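Local atomic coordinates of mannitol dehydrogenase (Pseudomonas fluorescens, PDB entry 1LJ8), a protein that binds NAD and probably catalyses the NAD-dependent interconversion of mannitol and fructose as a mannitol 2-dehydrogenase. Residues A[32-37]-A[100-105]; A[41-46]-A[81-86]; A[45-50]-A[95-100]. One frame throughout, in Å; residues are numbered along the deposited sequence.

Interaction 1 (A[32-37]-A[100-105]); sequences IGVGGF and GSISDM. With NAD (nicotinamide-adenine-dinucleotide), chain B.
The Phe37 ring, three residues on from the Val34 that meets Ile102 and Met105, lies flat against the nicotinamide of NAD. The two planes are nearly parallel, with NAD C5N 3.4 Å above the phenyl plane and over its centre. From the other face the imidazole of His41 stacks on the same phenyl ring, which is thus held between cofactor and protein. Phe37 reaches this place with CG anti to its own N (chi1 -173°), and its backbone serves the cofactor as well: Phe37 N donates to NAD O2N at 2.9 Å, while Gly36 N donates to NAD O2A at 3.0 Å. Each of the two phosphates therefore receives one main-chain N-H near the start of the helix that contains Phe37. This is the glycine-rich phosphate loop of a Rossmann domain, and Gly35 illustrates its steric logic, since a beta carbon there would lie about 2.1 Å from NAD O5B. Val34 turns its side chain the other way, toward strand 102-105. Its CB rests 4.0 Å from SE of Met105, a selenomethionine whose extended chain spans the distance from the strand. CG1 of Val34, anti to the backbone N (chi1 180°), makes a looser approach to Ile102 CD1 at 4.4 Å. Met105 also touches Asp69, which itself binds NAD, so an apolar second shell adjoins a polar first one. Chemically the loop has two unlike sides: directional N-H bonds, probably strengthened by the positive end of the helix dipole, fix the phosphates, whereas buried, non-directional hydrocarbon and selenium contacts seat the loop's back on the sheet.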
loop_
_atom_site.group_PDB
_atom_site.type_symbol
_atom_site.label_atom_id
_atom_site.label_comp_id
_atom_site.label_asym_id
_atom_site.label_seq_id
_atom_site.Cartn_x
_atom_site.Cartn_y
_atom_site.Cartn_z
ATOM N N ILE A 32 7.318 10.636 -0.212
ATOM C CA ILE A 32 6.700 10.640 -1.532
ATOM C C ILE A 32 5.434 9.777 -1.537
ATOM O O ILE A 32 5.472 8.554 -1.272
ATOM C CB ILE A 32 7.672 10.133 -2.605
ATOM C CG1 ILE A 32 8.967 10.974 -2.547
ATOM C CG2 ILE A 32 6.992 10.250 -4.019
ATOM C CD1 ILE A 32 10.042 10.506 -3.581
ATOM N N GLY A 33 4.314 10.424 -1.879
ATOM C CA GLY A 33 3.028 9.726 -1.920
ATOM C C GLY A 33 2.227 9.990 -0.646
ATOM O O GLY A 33 1.958 9.068 0.124
ATOM N N VAL A 34 1.782 11.213 -0.429
ATOM C CA VAL A 34 1.046 11.484 0.811
ATOM C C VAL A 34 -0.421 11.104 0.616
ATOM O O VAL A 34 -1.201 11.901 0.084
ATOM C CB VAL A 34 1.147 12.979 1.215
ATOM C CG1 VAL A 34 0.332 13.238 2.557
ATOM C CG2 VAL A 34 2.639 13.346 1.410
ATOM N N GLY A 35 -0.786 9.896 1.050
ATOM C CA GLY A 35 -2.165 9.457 0.938
ATOM C C GLY A 35 -2.686 9.185 2.337
ATOM O O GLY A 35 -2.343 9.918 3.300
ATOM N N GLY A 36 -3.513 8.149 2.453
ATOM C CA GLY A 36 -4.026 7.812 3.765
ATOM C C GLY A 36 -3.031 7.044 4.616
ATOM O O GLY A 36 -2.767 7.388 5.770
ATOM N N PHE A 37 -2.439 5.996 4.055
ATOM C CA PHE A 37 -1.557 5.158 4.872
ATOM C C PHE A 37 -0.370 5.873 5.478
ATOM O O PHE A 37 -0.046 5.687 6.651
ATOM C CB PHE A 37 -1.057 3.937 4.070
ATOM C CG PHE A 37 -0.283 2.970 4.910
ATOM C CD1 PHE A 37 -0.886 2.330 6.012
ATOM C CD2 PHE A 37 1.050 2.746 4.653
ATOM C CE1 PHE A 37 -0.115 1.468 6.841
ATOM C CE2 PHE A 37 1.834 1.901 5.452
ATOM C CZ PHE A 37 1.252 1.257 6.555
ATOM N N GLY A 100 0.326 16.649 13.947
ATOM C CA GLY A 100 1.078 17.815 13.501
ATOM C C GLY A 100 2.459 17.530 12.943
ATOM O O GLY A 100 3.251 18.460 12.747
ATOM N N SER A 101 2.744 16.260 12.637
ATOM C CA SER A 101 4.083 15.901 12.142
ATOM C C SER A 101 4.393 16.193 10.673
ATOM O O SER A 101 5.539 16.054 10.259
ATOM C CB SER A 101 4.317 14.421 12.446
ATOM O OG SER A 101 3.264 13.682 11.853
ATOM N N ILE A 102 3.381 16.599 9.886
ATOM C CA ILE A 102 3.636 16.964 8.486
ATOM C C ILE A 102 3.565 18.504 8.510
ATOM O O ILE A 102 2.560 19.087 8.960
ATOM C CB ILE A 102 2.567 16.403 7.541
ATOM C CG1 ILE A 102 2.670 14.872 7.514
ATOM C CG2 ILE A 102 2.757 16.986 6.080
ATOM C CD1 ILE A 102 1.585 14.189 6.636
ATOM N N SER A 103 4.642 19.137 8.034
ATOM C CA SER A 103 4.724 20.607 8.032
ATOM C C SER A 103 4.611 21.275 6.664
ATOM O O SER A 103 4.464 22.504 6.594
ATOM C CB SER A 103 6.019 21.050 8.731
ATOM O OG SER A 103 7.167 20.459 8.156
ATOM N N ASP A 104 4.652 20.507 5.579
ATOM C CA ASP A 104 4.513 21.115 4.243
ATOM C C ASP A 104 4.306 19.968 3.271
ATOM O O ASP A 104 4.426 18.807 3.653
ATOM C CB ASP A 104 5.814 21.837 3.859
ATOM C CG ASP A 104 5.626 22.886 2.746
ATOM O OD1 ASP A 104 6.642 23.540 2.402
ATOM O OD2 ASP A 104 4.486 23.074 2.229
HETATM N N MSE A 105 4.036 20.296 2.002
HETATM C CA MSE A 105 3.902 19.287 0.952
HETATM C C MSE A 105 4.198 20.029 -0.361
HETATM O O MSE A 105 3.556 21.048 -0.639
HETATM C CB MSE A 105 2.496 18.718 0.922
HETATM C CG MSE A 105 2.330 17.676 -0.181
HETATM SE SE MSE A 105 0.674 16.773 -0.021
HETATM C CE MSE A 105 0.707 15.810 -1.765
HETATM P PA NAD B . -3.866 6.573 -1.489
HETATM O O1A NAD B . -4.619 6.303 -2.687
HETATM O O2A NAD B . -4.411 7.356 -0.343
HETATM O O5B NAD B . -2.496 7.306 -1.853
HETATM C C5B NAD B . -1.599 6.712 -2.842
HETATM C C4B NAD B . -0.532 7.821 -2.954
HETATM O O4B NAD B . 0.497 7.324 -3.906
HETATM C C3B NAD B . -0.995 9.156 -3.639
HETATM O O3B NAD B . -0.264 10.213 -2.991
HETATM C C2B NAD B . -0.598 8.947 -5.108
HETATM O O2B NAD B . -0.452 10.166 -5.826
HETATM C C1B NAD B . 0.746 8.263 -4.945
HETATM N N9A NAD B . 1.206 7.531 -6.082
HETATM C C8A NAD B . 0.578 6.601 -6.885
HETATM N N7A NAD B . 1.371 6.123 -7.817
HETATM C C5A NAD B . 2.574 6.778 -7.604
HETATM C C6A NAD B . 3.786 6.648 -8.293
HETATM N N6A NAD B . 4.019 5.822 -9.314
HETATM N N1A NAD B . 4.849 7.442 -7.886
HETATM C C2A NAD B . 4.724 8.333 -6.822
HETATM N N3A NAD B . 3.537 8.464 -6.110
HETATM C C4A NAD B . 2.488 7.655 -6.554
HETATM O O3 NAD B . -3.370 5.156 -0.973
HETATM P PN NAD B . -2.965 4.639 0.494
HETATM O O1N NAD B . -4.142 4.037 1.128
HETATM O O2N NAD B . -2.313 5.755 1.184
HETATM O O5D NAD B . -1.981 3.450 0.173
HETATM C C5D NAD B . -0.737 3.777 -0.431
HETATM C C4D NAD B . 0.112 2.595 -0.257
HETATM O O4D NAD B . 0.523 2.358 1.104
HETATM C C3D NAD B . -0.421 1.211 -0.778
HETATM O O3D NAD B . -0.346 1.098 -2.194
HETATM C C2D NAD B . 0.385 0.205 0.020
HETATM O O2D NAD B . 1.604 -0.120 -0.634
HETATM C C1D NAD B . 0.619 0.930 1.370
HETATM N N1N NAD B . -0.308 0.530 2.446
HETATM C C2N NAD B . -1.659 0.916 2.536
HETATM C C3N NAD B . -2.412 0.382 3.550
HETATM C C7N NAD B . -3.902 0.766 3.640
HETATM O O7N NAD B . -4.602 0.117 4.430
HETATM N N7N NAD B . -4.421 1.687 2.854
HETATM C C4N NAD B . -1.835 -0.585 4.507
HETATM C C5N NAD B . -0.450 -0.915 4.391
HETATM C C6N NAD B . 0.348 -0.363 3.350
#

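Interaction 2 (A[41-46]-A[81-86]); sequences HQAYYT and YLFTLY
Behind the face on which Ala43 and Tyr44 meet Phe83 and Leu85, the first turn of helix 42-50 is tied together at Gln42 O. Thr46 OG1 donates to this carbonyl oxygen at 2.8 Å and Thr46 N at 3.0 Å, the two arriving from opposite faces of the carbonyl plane. The turn is secured at its start too: His41 occupies the N-cap position, and Gln42 NE2 donates to His41 ND1 at 3.0 Å, in the plane of the amide but tilted from that of the imidazole. In the Rossmann domain this helix, which comes after the glycine-rich loop and the short helix 36-40, packs over strand 83-87 of the mixed sheet, with entirely apolar contacts between them. Ala43 CB meets the edge of the Phe83 ring, 4.2 Å from its CZ. Phe83 extends that far because CG sits between the backbone N and the carbonyl carbon (chi1 60°), which brings the ring over to the helix. Next to it, Leu85 puts a single methyl against Tyr44: CD1 of Leu85 is 3.7 Å from Tyr44 CD1, approaching the ring at a slant, and also touches Tyr44 CB. Each aromatic has a cation-pi partner elsewhere, Arg231 for Tyr44 and Arg39 for Phe83.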
loop_
_atom_site.group_PDB
_atom_site.type_symbol
_atom_site.label_atom_id
_atom_site.label_comp_id
_atom_site.label_asym_id
_atom_site.label_seq_id
_atom_site.Cartn_x
_atom_site.Cartn_y
_atom_site.Cartn_z
ATOM N N HIS A 41 0.083 6.004 9.611
ATOM C CA HIS A 41 1.156 5.120 10.070
ATOM C C HIS A 41 2.456 5.857 10.322
ATOM O O HIS A 41 2.742 6.177 11.461
ATOM C CB HIS A 41 1.298 3.985 9.022
ATOM C CG HIS A 41 2.232 2.883 9.417
ATOM N ND1 HIS A 41 3.561 2.885 9.064
ATOM C CD2 HIS A 41 2.021 1.742 10.134
ATOM C CE1 HIS A 41 4.141 1.789 9.545
ATOM N NE2 HIS A 41 3.228 1.086 10.206
ATOM N N GLN A 42 3.242 6.173 9.295
ATOM C CA GLN A 42 4.495 6.884 9.589
ATOM C C GLN A 42 4.298 8.255 10.228
ATOM O O GLN A 42 5.027 8.617 11.175
ATOM C CB GLN A 42 5.349 7.086 8.314
ATOM C CG GLN A 42 5.695 5.773 7.564
ATOM C CD GLN A 42 4.710 5.521 6.436
ATOM O OE1 GLN A 42 4.671 6.283 5.458
ATOM N NE2 GLN A 42 3.894 4.467 6.566
ATOM N N ALA A 43 3.350 9.059 9.728
ATOM C CA ALA A 43 3.168 10.386 10.345
ATOM C C ALA A 43 2.607 10.220 11.780
ATOM O O ALA A 43 2.905 11.020 12.685
ATOM C CB ALA A 43 2.207 11.253 9.494
ATOM N N TYR A 44 1.789 9.187 11.962
ATOM C CA TYR A 44 1.217 8.883 13.279
ATOM C C TYR A 44 2.357 8.591 14.305
ATOM O O TYR A 44 2.410 9.185 15.385
ATOM C CB TYR A 44 0.320 7.654 13.135
ATOM C CG TYR A 44 -0.101 7.010 14.443
ATOM C CD1 TYR A 44 -1.073 7.599 15.254
ATOM C CD2 TYR A 44 0.503 5.833 14.865
ATOM C CE1 TYR A 44 -1.431 7.004 16.490
ATOM C CE2 TYR A 44 0.150 5.231 16.092
ATOM C CZ TYR A 44 -0.819 5.840 16.885
ATOM O OH TYR A 44 -1.180 5.247 18.083
ATOM N N TYR A 45 3.264 7.665 13.980
ATOM C CA TYR A 45 4.346 7.352 14.933
ATOM C C TYR A 45 5.283 8.532 15.146
ATOM O O TYR A 45 5.770 8.756 16.238
ATOM C CB TYR A 45 5.166 6.163 14.444
ATOM C CG TYR A 45 4.511 4.807 14.644
ATOM C CD1 TYR A 45 4.057 4.061 13.555
ATOM C CD2 TYR A 45 4.447 4.229 15.925
ATOM C CE1 TYR A 45 3.558 2.770 13.714
ATOM C CE2 TYR A 45 3.979 2.938 16.097
ATOM C CZ TYR A 45 3.530 2.210 14.984
ATOM O OH TYR A 45 3.068 0.923 15.128
ATOM N N THR A 46 5.550 9.298 14.096
ATOM C CA THR A 46 6.440 10.428 14.244
ATOM C C THR A 46 5.811 11.500 15.152
ATOM O O THR A 46 6.487 12.090 15.986
ATOM C CB THR A 46 6.800 10.992 12.859
ATOM O OG1 THR A 46 7.358 9.923 12.069
ATOM C CG2 THR A 46 7.817 12.118 13.022
ATOM N N TYR A 81 -1.466 22.360 7.471
ATOM C CA TYR A 81 -0.904 21.010 7.410
ATOM C C TYR A 81 -1.289 20.092 8.566
ATOM O O TYR A 81 -0.796 18.964 8.678
ATOM C CB TYR A 81 0.614 21.042 7.160
ATOM C CG TYR A 81 0.884 21.392 5.707
ATOM C CD1 TYR A 81 1.109 22.710 5.318
ATOM C CD2 TYR A 81 0.770 20.417 4.699
ATOM C CE1 TYR A 81 1.185 23.053 3.934
ATOM C CE2 TYR A 81 0.859 20.758 3.341
ATOM C CZ TYR A 81 1.054 22.082 2.972
ATOM O OH TYR A 81 1.058 22.423 1.615
ATOM N N LEU A 82 -2.263 20.532 9.360
ATOM C CA LEU A 82 -2.800 19.673 10.430
ATOM C C LEU A 82 -3.917 18.762 9.816
ATOM O O LEU A 82 -4.561 19.142 8.849
ATOM C CB LEU A 82 -3.452 20.533 11.540
ATOM C CG LEU A 82 -2.530 21.501 12.295
ATOM C CD1 LEU A 82 -3.353 22.399 13.242
ATOM C CD2 LEU A 82 -1.492 20.720 13.068
ATOM N N PHE A 83 -4.133 17.560 10.367
ATOM C CA PHE A 83 -5.218 16.708 9.890
ATOM C C PHE A 83 -5.606 15.835 11.066
ATOM O O PHE A 83 -4.790 15.637 11.979
ATOM C CB PHE A 83 -4.822 15.858 8.663
ATOM C CG PHE A 83 -3.675 14.911 8.895
ATOM C CD1 PHE A 83 -3.927 13.596 9.336
ATOM C CD2 PHE A 83 -2.364 15.331 8.714
ATOM C CE1 PHE A 83 -2.863 12.710 9.600
ATOM C CE2 PHE A 83 -1.278 14.464 8.970
ATOM C CZ PHE A 83 -1.524 13.135 9.423
ATOM N N THR A 84 -6.827 15.318 11.023
ATOM C CA THR A 84 -7.332 14.487 12.106
ATOM C C THR A 84 -7.119 13.006 11.784
ATOM O O THR A 84 -7.439 12.538 10.670
ATOM C CB THR A 84 -8.874 14.681 12.292
ATOM O OG1 THR A 84 -9.196 16.095 12.320
ATOM C CG2 THR A 84 -9.348 14.054 13.594
ATOM N N LEU A 85 -6.620 12.284 12.776
ATOM C CA LEU A 85 -6.490 10.834 12.690
ATOM C C LEU A 85 -7.733 10.350 13.463
ATOM O O LEU A 85 -7.878 10.629 14.661
ATOM C CB LEU A 85 -5.215 10.370 13.347
ATOM C CG LEU A 85 -5.077 8.836 13.182
ATOM C CD1 LEU A 85 -3.674 8.463 12.776
ATOM C CD2 LEU A 85 -5.444 8.204 14.481
ATOM N N TYR A 86 -8.620 9.635 12.787
ATOM C CA TYR A 86 -9.892 9.205 13.384
ATOM C C TYR A 86 -9.905 7.683 13.392
ATOM O O TYR A 86 -10.171 7.052 12.355
ATOM C CB TYR A 86 -11.007 9.781 12.511
ATOM C CG TYR A 86 -12.452 9.570 12.961
ATOM C CD1 TYR A 86 -12.758 9.252 14.278
ATOM C CD2 TYR A 86 -13.502 9.747 12.059
ATOM C CE1 TYR A 86 -14.138 9.115 14.708
ATOM C CE2 TYR A 86 -14.855 9.623 12.472
ATOM C CZ TYR A 86 -15.143 9.313 13.795
ATOM O OH TYR A 86 -16.465 9.235 14.209
#

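Interaction 3 (A[45-50]-A[95-100]); sequences YTDALM and EVRVIG
Asp47 reaches from helix 42-50 toward strand 96-99 and lays its carboxylate across the side chains of Ile99 and Arg97, meeting both at a slant. CG lies anti to the backbone N (chi1 171°), which carries the carboxylate to the strand, where its two oxygens have different partners. OD1 of Asp47 accepts an almost perfectly straight bond from Gly100 N at 3.0 Å, although the donor lies well out of the carboxylate plane; Tyr20 OH also bonds to this oxygen, so a buried atom is gripped twice. The other oxygen works through water. Asp47 OD2 accepts from a water molecule whose O is 2.7 Å away; the same water donates to Val98 O and accepts from Arg97 NH1 at 2.9 Å. The carboxylate and guanidinium planes stand 50° apart, and Asp47 OD2 stays 4.4 Å from Arg97 NH1, too far for a salt bridge. Arg97 is engaged elsewhere: its chain bends at chi3 and grips Glu95 side-on, with NE 2.9 Å from Glu95 OE2 and NH2 on OE1. Ile99 packs against the same side of the carboxylate as Gly100 N, its CG2 3.8 Å from Asp47 CB and its CD1 3.5 Å from Asp47 OD2. With an alanine in place of Asp47, the amide of Gly100 would probably lose its acceptor, the bridging water one of its anchors, and Ile99 the group packed against it. The axes of segments 45-50 and 96-99 are 85° apart. What results is a helix side chain satisfying a main-chain N-H just where strand 96-99 ends at Gly100, at the interruption in strand 96-107 of the Rossmann-domain sheet.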
loop_
_atom_site.group_PDB
_atom_site.type_symbol
_atom_site.label_atom_id
_atom_site.label_comp_id
_atom_site.label_asym_id
_atom_site.label_seq_id
_atom_site.Cartn_x
_atom_site.Cartn_y
_atom_site.Cartn_z
ATOM N N TYR A 45 3.264 7.665 13.980
ATOM C CA TYR A 45 4.346 7.352 14.933
ATOM C C TYR A 45 5.283 8.532 15.146
ATOM O O TYR A 45 5.770 8.756 16.238
ATOM C CB TYR A 45 5.166 6.163 14.444
ATOM C CG TYR A 45 4.511 4.807 14.644
ATOM C CD1 TYR A 45 4.057 4.061 13.555
ATOM C CD2 TYR A 45 4.447 4.229 15.925
ATOM C CE1 TYR A 45 3.558 2.770 13.714
ATOM C CE2 TYR A 45 3.979 2.938 16.097
ATOM C CZ TYR A 45 3.530 2.210 14.984
ATOM O OH TYR A 45 3.068 0.923 15.128
ATOM N N THR A 46 5.550 9.298 14.096
ATOM C CA THR A 46 6.440 10.428 14.244
ATOM C C THR A 46 5.811 11.500 15.152
ATOM O O THR A 46 6.487 12.090 15.986
ATOM C CB THR A 46 6.800 10.992 12.859
ATOM O OG1 THR A 46 7.358 9.923 12.069
ATOM C CG2 THR A 46 7.817 12.118 13.022
ATOM N N ASP A 47 4.506 11.696 15.029
ATOM C CA ASP A 47 3.779 12.667 15.847
ATOM C C ASP A 47 3.798 12.134 17.293
ATOM O O ASP A 47 4.010 12.918 18.244
ATOM C CB ASP A 47 2.319 12.792 15.323
ATOM C CG ASP A 47 1.419 13.619 16.237
ATOM O OD1 ASP A 47 1.395 14.859 16.060
ATOM O OD2 ASP A 47 0.724 13.038 17.121
ATOM N N ALA A 48 3.629 10.823 17.463
ATOM C CA ALA A 48 3.634 10.240 18.827
ATOM C C ALA A 48 4.996 10.491 19.506
ATOM O O ALA A 48 5.054 10.790 20.712
ATOM C CB ALA A 48 3.329 8.717 18.775
ATOM N N LEU A 49 6.088 10.380 18.751
ATOM C CA LEU A 49 7.442 10.615 19.303
ATOM C C LEU A 49 7.573 12.079 19.723
ATOM O O LEU A 49 8.091 12.392 20.808
ATOM C CB LEU A 49 8.533 10.328 18.248
ATOM C CG LEU A 49 10.002 10.535 18.709
ATOM C CD1 LEU A 49 10.350 9.564 19.847
ATOM C CD2 LEU A 49 10.903 10.250 17.546
HETATM N N MSE A 50 7.122 12.977 18.853
HETATM C CA MSE A 50 7.185 14.425 19.132
HETATM C C MSE A 50 6.404 14.754 20.384
HETATM O O MSE A 50 6.820 15.625 21.153
HETATM C CB MSE A 50 6.633 15.219 17.919
HETATM C CG MSE A 50 7.604 15.139 16.774
HETATM SE SE MSE A 50 6.806 16.165 15.311
HETATM C CE MSE A 50 8.051 15.884 14.001
ATOM N N GLU A 95 -9.194 6.714 19.647
ATOM C CA GLU A 95 -9.095 8.138 19.920
ATOM C C GLU A 95 -9.244 8.915 18.623
ATOM O O GLU A 95 -9.209 8.330 17.537
ATOM C CB GLU A 95 -7.751 8.506 20.558
ATOM C CG GLU A 95 -6.542 8.009 19.775
ATOM C CD GLU A 95 -5.181 8.496 20.334
ATOM O OE1 GLU A 95 -5.114 9.022 21.477
ATOM O OE2 GLU A 95 -4.176 8.338 19.601
ATOM N N VAL A 96 -9.465 10.220 18.778
ATOM C CA VAL A 96 -9.566 11.186 17.685
ATOM C C VAL A 96 -8.440 12.137 18.061
ATOM O O VAL A 96 -8.426 12.715 19.155
ATOM C CB VAL A 96 -10.894 11.948 17.695
ATOM C CG1 VAL A 96 -10.945 12.886 16.467
ATOM C CG2 VAL A 96 -12.026 10.980 17.675
ATOM N N ARG A 97 -7.497 12.312 17.144
ATOM C CA ARG A 97 -6.301 13.070 17.440
ATOM C C ARG A 97 -5.867 13.929 16.269
ATOM O O ARG A 97 -5.894 13.470 15.133
ATOM C CB ARG A 97 -5.183 12.061 17.741
ATOM C CG ARG A 97 -3.784 12.655 17.842
ATOM C CD ARG A 97 -2.742 11.533 18.154
ATOM N NE ARG A 97 -2.933 11.001 19.514
ATOM C CZ ARG A 97 -2.600 11.655 20.628
ATOM N NH1 ARG A 97 -2.046 12.872 20.589
ATOM N NH2 ARG A 97 -2.892 11.116 21.820
ATOM N N VAL A 98 -5.485 15.170 16.559
ATOM C CA VAL A 98 -4.954 16.041 15.528
ATOM C C VAL A 98 -3.441 15.742 15.402
ATOM O O VAL A 98 -2.714 15.749 16.398
ATOM C CB VAL A 98 -5.168 17.526 15.894
ATOM C CG1 VAL A 98 -4.377 18.388 14.901
ATOM C CG2 VAL A 98 -6.685 17.845 15.797
ATOM N N ILE A 99 -2.971 15.479 14.176
ATOM C CA ILE A 99 -1.579 15.121 13.914
ATOM C C ILE A 99 -0.850 16.347 13.377
ATOM O O ILE A 99 -1.353 16.993 12.443
ATOM C CB ILE A 99 -1.507 13.987 12.852
ATOM C CG1 ILE A 99 -2.242 12.736 13.393
ATOM C CG2 ILE A 99 -0.034 13.677 12.507
ATOM C CD1 ILE A 99 -1.515 12.055 14.635
ATOM N N GLY A 100 0.326 16.649 13.947
ATOM C CA GLY A 100 1.078 17.815 13.501
ATOM C C GLY A 100 2.459 17.530 12.943
ATOM O O GLY A 100 3.251 18.460 12.747
HETATM O O HOH W 1 -1.026 14.555 18.453
#

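From the N terminus, the chain leaves strand 27-32 through the NAD-binding loop, and interaction 1 closes the widest loop by returning at 100-105. After the short helix 36-40, helix 42-50 starts both other contacts, which share Tyr45 and Thr46. Interaction 2 ends on strand 83-87 and interaction 3 slightly later, on 95-100, so the two overlap along the chain while both nest inside interaction 1. Interactions 1 and 3 meet at Gly100. Strands 83-87 and 96-107 are antiparallel neighbours, joined through pairs such as Phe83 with Ile99, and Ser101 OG bonds to Ala43 O. Together the contacts tie the cofactor loop and helix 42-50 to one region of the Rossmann sheet.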